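Local atomic coordinates of anopheles gambiae adenosine kinase (PDB entry 3LOO), a protein that phosphorylates adenosine to AMP as an adenosine kinase of the pfkB carbohydrate kinase family, and here holds a bis(adenosine) tetraphosphate. Residues A[184-187]-A[193-196]. Numbering follows the deposited sequence.
Sequences GFFF and SALS. With B4P (bis(adenosine)-5'-tetraphosphate), chain D.
Phe187 and Ala194 bring the two backbones closest, their CA atoms 7.3 Å apart, where the turn that follows strand 179-183 leads into helix 187-203 and the helix's second and third turns pass beside it. The N-H of Phe187 closes that turn by bonding to Gly184 O (N to O 2.9 Å). Three successive phenylalanines point different ways from it. Phe186, from the turn, and Phe187, at the helix start, both reach residues 193-194 two turns on. With CG anti to the backbone N (chi1 -173°), Phe186 directs its ring at the helix and meets it edge-on: CE2 lies 3.9 Å from Ser193 CB, which sits in the ring plane, and CD2 is 4.2 Å from Ala194 CB. Phe187 starts out alongside Ala194 rather than at it, yet its ring end turns in, CE1 coming obliquely to 4.0 Å from Ala194 CB. Alanine suits this place because one methyl can touch both rings. Ser193 offers its CB to the ring, while its buried OG is hydrogen-bonded to Ser190 OG, one turn earlier. Phe160, edge-to-face with Phe186, and Leu225 against Phe187 continue the apolar packing. Phe185 instead lays one ring face on an adenine of the bound bis(adenosine)-5'-tetraphosphate, with C5A over the ring centre, 3.4 Å above its plane. The two planes are nearly parallel (about 5° apart), which suits a flat, polarisable base. The chemistry thus divides along one turn: dispersion and shape hold Phe186 and Phe187 against Ser193 and Ala194, and the adjoining aromatic residue meets the nucleoside.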
ATOM      1  N   GLY A 184      -3.102  -5.373   0.838  1.00 21.83           N
ATOM      2  CA  GLY A 184      -4.377  -6.069   1.125  1.00 22.06           C
ATOM      3  C   GLY A 184      -5.543  -5.520   0.297  1.00 23.00           C
ATOM      4  O   GLY A 184      -6.456  -6.270  -0.072  1.00 23.96           O
ATOM      5  N   PHE A 185      -5.514  -4.219  -0.014  1.00 23.06           N
ATOM      6  CA  PHE A 185      -6.465  -3.597  -0.953  1.00 22.88           C
ATOM      7  C   PHE A 185      -6.660  -4.379  -2.279  1.00 23.02           C
ATOM      8  O   PHE A 185      -7.775  -4.459  -2.822  1.00 22.13           O
ATOM      9  CB  PHE A 185      -5.986  -2.181  -1.293  1.00 21.23           C
ATOM     10  CG  PHE A 185      -6.127  -1.178  -0.166  1.00 21.31           C
ATOM     11  CD1 PHE A 185      -7.299  -1.126   0.621  1.00 22.52           C
ATOM     12  CD2 PHE A 185      -5.119  -0.240   0.061  1.00 19.70           C
ATOM     13  CE1 PHE A 185      -7.462  -0.165   1.608  1.00 20.54           C
ATOM     14  CE2 PHE A 185      -5.247   0.738   1.080  1.00 18.41           C
ATOM     15  CZ  PHE A 185      -6.443   0.767   1.858  1.00 22.43           C
ATOM     16  N   PHE A 186      -5.555  -4.914  -2.812  1.00 22.94           N
ATOM     17  CA  PHE A 186      -5.580  -5.653  -4.077  1.00 24.15           C
ATOM     18  C   PHE A 186      -6.353  -6.972  -3.975  1.00 24.28           C
ATOM     19  O   PHE A 186      -6.768  -7.525  -5.003  1.00 25.61           O
ATOM     20  CB  PHE A 186      -4.128  -5.876  -4.611  1.00 23.29           C
ATOM     21  CG  PHE A 186      -4.036  -6.484  -6.007  1.00 22.69           C
ATOM     22  CD1 PHE A 186      -4.307  -5.730  -7.151  1.00 23.73           C
ATOM     23  CD2 PHE A 186      -3.609  -7.800  -6.172  1.00 25.49           C
ATOM     24  CE1 PHE A 186      -4.180  -6.266  -8.443  1.00 26.62           C
ATOM     25  CE2 PHE A 186      -3.472  -8.356  -7.446  1.00 24.01           C
ATOM     26  CZ  PHE A 186      -3.753  -7.592  -8.593  1.00 22.27           C
ATOM     27  N   PHE A 187      -6.546  -7.479  -2.757  1.00 25.38           N
ATOM     28  CA  PHE A 187      -7.387  -8.697  -2.559  1.00 25.95           C
ATOM     29  C   PHE A 187      -8.832  -8.525  -3.031  1.00 25.57           C
ATOM     30  O   PHE A 187      -9.466  -9.498  -3.488  1.00 24.42           O
ATOM     31  CB  PHE A 187      -7.392  -9.163  -1.108  1.00 25.36           C
ATOM     32  CG  PHE A 187      -6.064  -9.659  -0.602  1.00 26.80           C
ATOM     33  CD1 PHE A 187      -4.854  -9.360  -1.258  1.00 25.00           C
ATOM     34  CD2 PHE A 187      -6.022 -10.377   0.583  1.00 29.70           C
ATOM     35  CE1 PHE A 187      -3.647  -9.802  -0.730  1.00 26.46           C
ATOM     36  CE2 PHE A 187      -4.824 -10.816   1.100  1.00 28.25           C
ATOM     37  CZ  PHE A 187      -3.637 -10.522   0.451  1.00 26.26           C
ATOM     38  N   SER A 193      -4.275 -13.517  -8.197  1.00 28.78           N
ATOM     39  CA  SER A 193      -2.990 -13.021  -8.733  1.00 27.94           C
ATOM     40  C   SER A 193      -1.974 -12.846  -7.615  1.00 27.51           C
ATOM     41  O   SER A 193      -0.826 -13.253  -7.769  1.00 26.77           O
ATOM     42  CB  SER A 193      -3.145 -11.686  -9.472  1.00 26.43           C
ATOM     43  OG  SER A 193      -3.924 -11.797 -10.623  1.00 27.96           O
ATOM     44  N   ALA A 194      -2.404 -12.265  -6.491  1.00 26.49           N
ATOM     45  CA  ALA A 194      -1.493 -12.004  -5.359  1.00 26.36           C
ATOM     46  C   ALA A 194      -0.949 -13.343  -4.853  1.00 26.57           C
ATOM     47  O   ALA A 194       0.244 -13.464  -4.569  1.00 26.05           O
ATOM     48  CB  ALA A 194      -2.205 -11.275  -4.214  1.00 24.69           C
ATOM     49  N   LEU A 195      -1.837 -14.333  -4.695  1.00 26.12           N
ATOM     50  CA  LEU A 195      -1.410 -15.638  -4.175  1.00 27.11           C
ATOM     51  C   LEU A 195      -0.451 -16.358  -5.158  1.00 27.34           C
ATOM     52  O   LEU A 195       0.537 -16.976  -4.769  1.00 27.48           O
ATOM     53  CB  LEU A 195      -2.634 -16.523  -3.865  1.00 27.25           C
ATOM     54  CG  LEU A 195      -2.358 -17.937  -3.369  1.00 27.98           C
ATOM     55  CD1 LEU A 195      -1.668 -17.839  -2.042  1.00 28.15           C
ATOM     56  CD2 LEU A 195      -3.658 -18.810  -3.282  1.00 28.93           C
ATOM     57  N   SER A 196      -0.799 -16.307  -6.433  1.00 28.09           N
ATOM     58  CA  SER A 196      -0.013 -16.957  -7.467  1.00 28.83           C
ATOM     59  C   SER A 196       1.421 -16.375  -7.440  1.00 28.05           C
ATOM     60  O   SER A 196       2.406 -17.099  -7.444  1.00 28.10           O
ATOM     61  CB  SER A 196      -0.717 -16.702  -8.783  1.00 28.64           C
ATOM     62  OG  SER A 196       0.089 -17.103  -9.831  1.00 34.59           O
TER
HETATM   63  PA  B4P D 349      -3.782   7.109   4.379  1.00 40.64           P
HETATM   64  O1A B4P D 349      -3.468   8.586   4.205  1.00 40.95           O
HETATM   65  O2A B4P D 349      -5.134   6.743   4.990  1.00 41.59           O
HETATM   66  O3A B4P D 349      -2.714   6.565   5.448  1.00 37.15           O
HETATM   67  PB  B4P D 349      -1.723   5.367   5.098  1.00 39.28           P
HETATM   68  O1B B4P D 349      -0.681   5.788   4.060  1.00 34.70           O
HETATM   69  O2B B4P D 349      -2.441   4.037   4.947  1.00 32.11           O
HETATM   70  O3B B4P D 349      -1.106   5.629   6.620  1.00 32.94           O
HETATM   71  PG  B4P D 349      -1.050   4.598   7.856  1.00 26.54           P
HETATM   72  O1G B4P D 349      -2.213   4.750   8.775  1.00 28.03           O
HETATM   73  O2G B4P D 349      -0.880   3.215   7.257  1.00 27.21           O
HETATM   74  O3G B4P D 349       0.305   4.977   8.621  1.00 30.34           O
HETATM   75  PD  B4P D 349       0.550   5.673  10.055  1.00 28.90           P
HETATM   76  O1D B4P D 349      -0.478   6.727  10.238  1.00 32.04           O
HETATM   77  O2D B4P D 349       0.804   4.663  11.139  1.00 31.89           O
HETATM   78  O5E B4P D 349      -3.533   6.307   2.988  1.00 37.36           O
HETATM   79  C5E B4P D 349      -4.035   7.026   1.882  1.00 31.39           C
HETATM   80  C4E B4P D 349      -4.011   6.269   0.585  1.00 26.26           C
HETATM   81  O4E B4P D 349      -4.761   5.055   0.632  1.00 25.53           O
HETATM   82  C3E B4P D 349      -4.714   7.107  -0.447  1.00 25.22           C
HETATM   83  O3E B4P D 349      -3.659   7.652  -1.263  1.00 25.51           O
HETATM   84  C2E B4P D 349      -5.559   6.122  -1.247  1.00 23.88           C
HETATM   85  O2E B4P D 349      -5.388   6.190  -2.668  1.00 23.45           O
HETATM   86  C1E B4P D 349      -5.158   4.748  -0.678  1.00 23.53           C
HETATM   87  N9A B4P D 349      -6.330   3.854  -0.661  1.00 22.72           N
HETATM   88  C8A B4P D 349      -7.473   3.968   0.078  1.00 21.15           C
HETATM   89  N7A B4P D 349      -8.287   2.919  -0.241  1.00 22.96           N
HETATM   90  C5A B4P D 349      -7.681   2.161  -1.202  1.00 21.56           C
HETATM   91  C6A B4P D 349      -8.009   0.987  -1.899  1.00 23.67           C
HETATM   92  N6A B4P D 349      -9.199   0.330  -1.739  1.00 21.85           N
HETATM   93  N1A B4P D 349      -7.134   0.504  -2.818  1.00 21.15           N
HETATM   94  C2A B4P D 349      -5.936   1.103  -3.031  1.00 23.11           C
HETATM   95  N3A B4P D 349      -5.594   2.219  -2.366  1.00 21.23           N
HETATM   96  C4A B4P D 349      -6.439   2.755  -1.447  1.00 23.00           C
HETATM   97  O5F B4P D 349       1.919   6.431   9.707  1.00 30.85           O
HETATM   98  C5F B4P D 349       2.992   5.780   9.034  1.00 29.30           C
HETATM   99  C4F B4P D 349       4.245   6.608   9.316  1.00 28.95           C
HETATM  100  O4F B4P D 349       4.027   8.010   9.076  1.00 32.22           O
HETATM  101  C3F B4P D 349       4.605   6.567  10.790  1.00 28.76           C
HETATM  102  O3F B4P D 349       5.293   5.357  11.080  1.00 26.21           O
HETATM  103  C2F B4P D 349       5.459   7.811  10.946  1.00 29.96           C
HETATM  104  O2F B4P D 349       6.813   7.549  10.529  1.00 28.42           O
HETATM  105  C1F B4P D 349       4.766   8.813  10.005  1.00 30.45           C
HETATM  106  N9B B4P D 349       3.795   9.602  10.829  1.00 33.12           N
HETATM  107  C8B B4P D 349       2.462   9.409  10.883  1.00 32.26           C
HETATM  108  N7B B4P D 349       1.879  10.284  11.737  1.00 35.36           N
HETATM  109  C5B B4P D 349       2.841  11.071  12.261  1.00 33.68           C
HETATM  110  C6B B4P D 349       2.879  12.116  13.180  1.00 36.13           C
HETATM  111  N6B B4P D 349       1.721  12.542  13.744  1.00 37.08           N
HETATM  112  N1B B4P D 349       4.075  12.710  13.484  1.00 35.76           N
HETATM  113  C2B B4P D 349       5.234  12.290  12.920  1.00 34.97           C
HETATM  114  N3B B4P D 349       5.260  11.263  12.024  1.00 34.91           N
HETATM  115  C4B B4P D 349       4.107  10.616  11.665  1.00 33.65           C